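Local coordinates for protein AAA ATPase, central region (PDB 2R9G) that probably forms the tetramerising C-terminal part of a MgsA/RarA-type AAA+ ATPase, a family linked to the upkeep of stalled replication forks, at residues N169-Q174 / R191-K196. Numbering follows the deposited sequence.
Sequences NAQYYQ and RIKEWK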
ATOM      1  N   ASN C 169      29.545 -15.962 -13.243  1.00 58.02           N
ATOM      2  CA  ASN C 169      28.852 -16.109 -14.522  1.00 60.49           C
ATOM      3  C   ASN C 169      27.384 -16.519 -14.373  1.00 59.08           C
ATOM      4  O   ASN C 169      26.698 -16.740 -15.377  1.00 60.81           O
ATOM      5  CB  ASN C 169      29.584 -17.126 -15.410  1.00 63.49           C
ATOM      6  CG  ASN C 169      31.076 -16.837 -15.535  1.00 66.97           C
ATOM      7  OD1 ASN C 169      31.484 -15.713 -15.838  1.00 65.13           O
ATOM      8  ND2 ASN C 169      31.894 -17.861 -15.307  1.00 67.43           N
ATOM      9  N   ALA C 170      26.914 -16.620 -13.127  1.00 55.33           N
ATOM     10  CA  ALA C 170      25.545 -17.057 -12.828  1.00 52.76           C
ATOM     11  C   ALA C 170      24.504 -16.026 -13.245  1.00 52.14           C
ATOM     12  O   ALA C 170      24.648 -14.833 -12.973  1.00 54.30           O
ATOM     13  CB  ALA C 170      25.393 -17.389 -11.351  1.00 49.61           C
ATOM     14  N   GLN C 171      23.465 -16.495 -13.924  1.00 50.16           N
ATOM     15  CA  GLN C 171      22.343 -15.651 -14.293  1.00 49.68           C
ATOM     16  C   GLN C 171      21.060 -16.359 -13.887  1.00 46.49           C
ATOM     17  O   GLN C 171      20.652 -17.343 -14.511  1.00 48.35           O
ATOM     18  CB  GLN C 171      22.357 -15.349 -15.793  1.00 51.84           C
ATOM     19  CG  GLN C 171      21.237 -14.422 -16.255  1.00 54.09           C
ATOM     20  CD  GLN C 171      21.360 -14.010 -17.713  1.00 57.04           C
ATOM     21  OE1 GLN C 171      22.448 -14.015 -18.289  1.00 61.63           O
ATOM     22  NE2 GLN C 171      20.237 -13.635 -18.312  1.00 60.13           N
ATOM     23  N   TYR C 172      20.443 -15.857 -12.824  1.00 41.74           N
ATOM     24  CA  TYR C 172      19.224 -16.451 -12.278  1.00 38.00           C
ATOM     25  C   TYR C 172      17.962 -15.787 -12.811  1.00 37.36           C
ATOM     26  O   TYR C 172      16.964 -16.462 -13.063  1.00 36.33           O
ATOM     27  CB  TYR C 172      19.240 -16.372 -10.758  1.00 32.10           C
ATOM     28  CG  TYR C 172      20.451 -17.016 -10.125  1.00 34.42           C
ATOM     29  CD1 TYR C 172      20.804 -18.328 -10.428  1.00 32.20           C
ATOM     30  CD2 TYR C 172      21.242 -16.312  -9.216  1.00 31.77           C
ATOM     31  CE1 TYR C 172      21.914 -18.922  -9.850  1.00 34.73           C
ATOM     32  CE2 TYR C 172      22.351 -16.894  -8.629  1.00 34.03           C
ATOM     33  CZ  TYR C 172      22.681 -18.203  -8.950  1.00 36.79           C
ATOM     34  OH  TYR C 172      23.786 -18.787  -8.378  1.00 33.69           O
ATOM     35  N   TYR C 173      18.019 -14.468 -12.981  1.00 31.35           N
ATOM     36  CA  TYR C 173      16.851 -13.695 -13.321  1.00 29.55           C
ATOM     37  C   TYR C 173      16.722 -13.491 -14.820  1.00 32.06           C
ATOM     38  O   TYR C 173      17.588 -12.891 -15.463  1.00 29.19           O
ATOM     39  CB  TYR C 173      16.845 -12.355 -12.573  1.00 31.60           C
ATOM     40  CG  TYR C 173      15.649 -11.481 -12.899  1.00 31.06           C
ATOM     41  CD1 TYR C 173      14.349 -11.909 -12.620  1.00 29.35           C
ATOM     42  CD2 TYR C 173      15.818 -10.227 -13.483  1.00 27.48           C
ATOM     43  CE1 TYR C 173      13.250 -11.118 -12.924  1.00 33.91           C
ATOM     44  CE2 TYR C 173      14.723  -9.422 -13.793  1.00 29.17           C
ATOM     45  CZ  TYR C 173      13.442  -9.877 -13.511  1.00 31.55           C
ATOM     46  OH  TYR C 173      12.348  -9.097 -13.806  1.00 36.76           O
ATOM     47  N   GLN C 174      15.641 -14.020 -15.370  1.00 34.55           N
ATOM     48  CA  GLN C 174      15.277 -13.725 -16.745  1.00 40.20           C
ATOM     49  C   GLN C 174      13.956 -12.970 -16.736  1.00 39.03           C
ATOM     50  O   GLN C 174      12.893 -13.557 -16.493  1.00 39.81           O
ATOM     51  CB  GLN C 174      15.253 -14.980 -17.632  1.00 41.66           C
ATOM     52  CG  GLN C 174      15.279 -16.307 -16.883  1.00 53.90           C
ATOM     53  CD  GLN C 174      16.049 -17.394 -17.627  1.00 61.27           C
ATOM     54  OE1 GLN C 174      15.557 -18.509 -17.798  1.00 63.94           O
ATOM     55  NE2 GLN C 174      17.265 -17.074 -18.067  1.00 62.60           N
ATOM     56  N   ARG C 191      20.179  -2.939 -19.438  1.00 40.76           N
ATOM     57  CA  ARG C 191      20.932  -1.682 -19.452  1.00 44.69           C
ATOM     58  C   ARG C 191      22.182  -1.782 -18.575  1.00 44.62           C
ATOM     59  O   ARG C 191      23.253  -1.307 -18.959  1.00 44.56           O
ATOM     60  CB  ARG C 191      20.038  -0.531 -18.976  1.00 43.17           C
ATOM     61  CG  ARG C 191      20.641   0.859 -19.047  1.00 47.40           C
ATOM     62  CD  ARG C 191      19.632   1.926 -18.612  1.00 51.21           C
ATOM     63  NE  ARG C 191      18.506   2.026 -19.544  1.00 60.94           N
ATOM     64  CZ  ARG C 191      17.231   1.780 -19.239  1.00 64.72           C
ATOM     65  NH1 ARG C 191      16.876   1.431 -18.007  1.00 57.87           N
ATOM     66  NH2 ARG C 191      16.299   1.895 -20.176  1.00 62.75           N
ATOM     67  N   ILE C 192      22.035  -2.413 -17.410  1.00 42.66           N
ATOM     68  CA  ILE C 192      23.152  -2.643 -16.496  1.00 39.64           C
ATOM     69  C   ILE C 192      24.162  -3.612 -17.114  1.00 41.42           C
ATOM     70  O   ILE C 192      25.366  -3.373 -17.049  1.00 40.81           O
ATOM     71  CB  ILE C 192      22.663  -3.098 -15.092  1.00 34.98           C
ATOM     72  CG1 ILE C 192      21.932  -1.942 -14.393  1.00 35.59           C
ATOM     73  CG2 ILE C 192      23.827  -3.597 -14.226  1.00 27.69           C
ATOM     74  CD1 ILE C 192      20.915  -2.379 -13.333  1.00 34.80           C
ATOM     75  N   LYS C 193      23.661  -4.662 -17.762  1.00 44.86           N
ATOM     76  CA  LYS C 193      24.515  -5.631 -18.459  1.00 49.22           C
ATOM     77  C   LYS C 193      25.311  -5.013 -19.609  1.00 50.10           C
ATOM     78  O   LYS C 193      26.443  -5.426 -19.869  1.00 55.17           O
ATOM     79  CB  LYS C 193      23.707  -6.835 -18.953  1.00 48.77           C
ATOM     80  CG  LYS C 193      23.135  -7.675 -17.834  1.00 57.55           C
ATOM     81  CD  LYS C 193      23.096  -9.153 -18.172  1.00 65.89           C
ATOM     82  CE  LYS C 193      22.944  -9.964 -16.894  1.00 71.28           C
ATOM     83  NZ  LYS C 193      23.276 -11.405 -17.062  1.00 75.40           N
ATOM     84  N   GLU C 194      24.721  -4.026 -20.281  1.00 51.50           N
ATOM     85  CA  GLU C 194      25.415  -3.249 -21.311  1.00 55.58           C
ATOM     86  C   GLU C 194      26.476  -2.329 -20.705  1.00 53.24           C
ATOM     87  O   GLU C 194      27.570  -2.196 -21.261  1.00 52.24           O
ATOM     88  CB  GLU C 194      24.429  -2.432 -22.147  1.00 53.30           C
ATOM     89  CG  GLU C 194      23.569  -3.262 -23.091  1.00 62.96           C
ATOM     90  CD  GLU C 194      22.378  -2.488 -23.650  1.00 67.52           C
ATOM     91  OE1 GLU C 194      22.406  -1.236 -23.623  1.00 75.15           O
ATOM     92  OE2 GLU C 194      21.412  -3.135 -24.116  1.00 71.96           O
ATOM     93  N   TRP C 195      26.148  -1.711 -19.567  1.00 52.52           N
ATOM     94  CA  TRP C 195      27.085  -0.852 -18.836  1.00 51.67           C
ATOM     95  C   TRP C 195      28.329  -1.614 -18.383  1.00 53.49           C
ATOM     96  O   TRP C 195      29.440  -1.090 -18.453  1.00 55.96           O
ATOM     97  CB  TRP C 195      26.428  -0.220 -17.607  1.00 47.38           C
ATOM     98  CG  TRP C 195      25.429   0.855 -17.866  1.00 46.60           C
ATOM     99  CD1 TRP C 195      25.253   1.558 -19.020  1.00 49.11           C
ATOM    100  CD2 TRP C 195      24.488   1.387 -16.924  1.00 45.64           C
ATOM    101  NE1 TRP C 195      24.247   2.479 -18.865  1.00 51.50           N
ATOM    102  CE2 TRP C 195      23.762   2.399 -17.586  1.00 50.23           C
ATOM    103  CE3 TRP C 195      24.184   1.103 -15.584  1.00 45.80           C
ATOM    104  CZ2 TRP C 195      22.742   3.130 -16.956  1.00 50.24           C
ATOM    105  CZ3 TRP C 195      23.172   1.834 -14.956  1.00 44.95           C
ATOM    106  CH2 TRP C 195      22.464   2.831 -15.644  1.00 47.10           C
ATOM    107  N   LYS C 196      28.137  -2.855 -17.938  1.00 54.28           N
ATOM    108  CA  LYS C 196      29.230  -3.677 -17.419  1.00 55.94           C
ATOM    109  C   LYS C 196      30.224  -4.175 -18.483  1.00 61.14           C
ATOM    110  O   LYS C 196      31.268  -4.734 -18.140  1.00 64.73           O
ATOM    111  CB  LYS C 196      28.678  -4.861 -16.617  1.00 51.78           C
ATOM    112  CG  LYS C 196      27.964  -4.470 -15.334  1.00 52.02           C
ATOM    113  CD  LYS C 196      27.914  -5.608 -14.328  1.00 46.17           C
ATOM    114  CE  LYS C 196      29.126  -5.568 -13.406  1.00 49.92           C
ATOM    115  NZ  LYS C 196      29.169  -6.717 -12.460  1.00 48.72           N
TER
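A weak side-chain hydrogen bond between Gln171 and Lys193 spans the gap from the extended loop 169-174 to the last turns of helix 180-195, at the surface of the MgsA-type C-terminal region. The backbones stay far apart, with Gln171 CA and Lys193 CA at 11.1 Å, and the two long side chains cover the distance. Lys193 bends at its second torsion (chi2 -146°) and then runs out almost straight to its ammonium. The chain of Gln171 is extended, CG standing anti to the backbone N (chi1 -178°), which carries the amide out from the loop. Lys193 NZ meets Gln171 OE1 at 3.0 Å. It is nearly as close to the amide carbon, Lys193 NZ to Gln171 CD being 3.3 Å, because the angle at OE1 between NZ and CD is only about 93°. The ammonium therefore stands above the amide plane, over the oxygen, instead of beyond it, which accounts for the weakness of the bond. Gln171 also touches Tyr189, one turn back on the helix. The neighbouring Tyr172 and Tyr173 are buried: their hydroxyls bond Asp117 and Glu182, and their backbone N atoms both bond Asp31 OD1 of a second subunit. With one weak bond and 71 Å² buried, the contact joins a long loop to the C-terminal helix of a strand-free, mainly helical MgsA-type region, whose probable role in tetramer formation is consistent with the four-chain assembly.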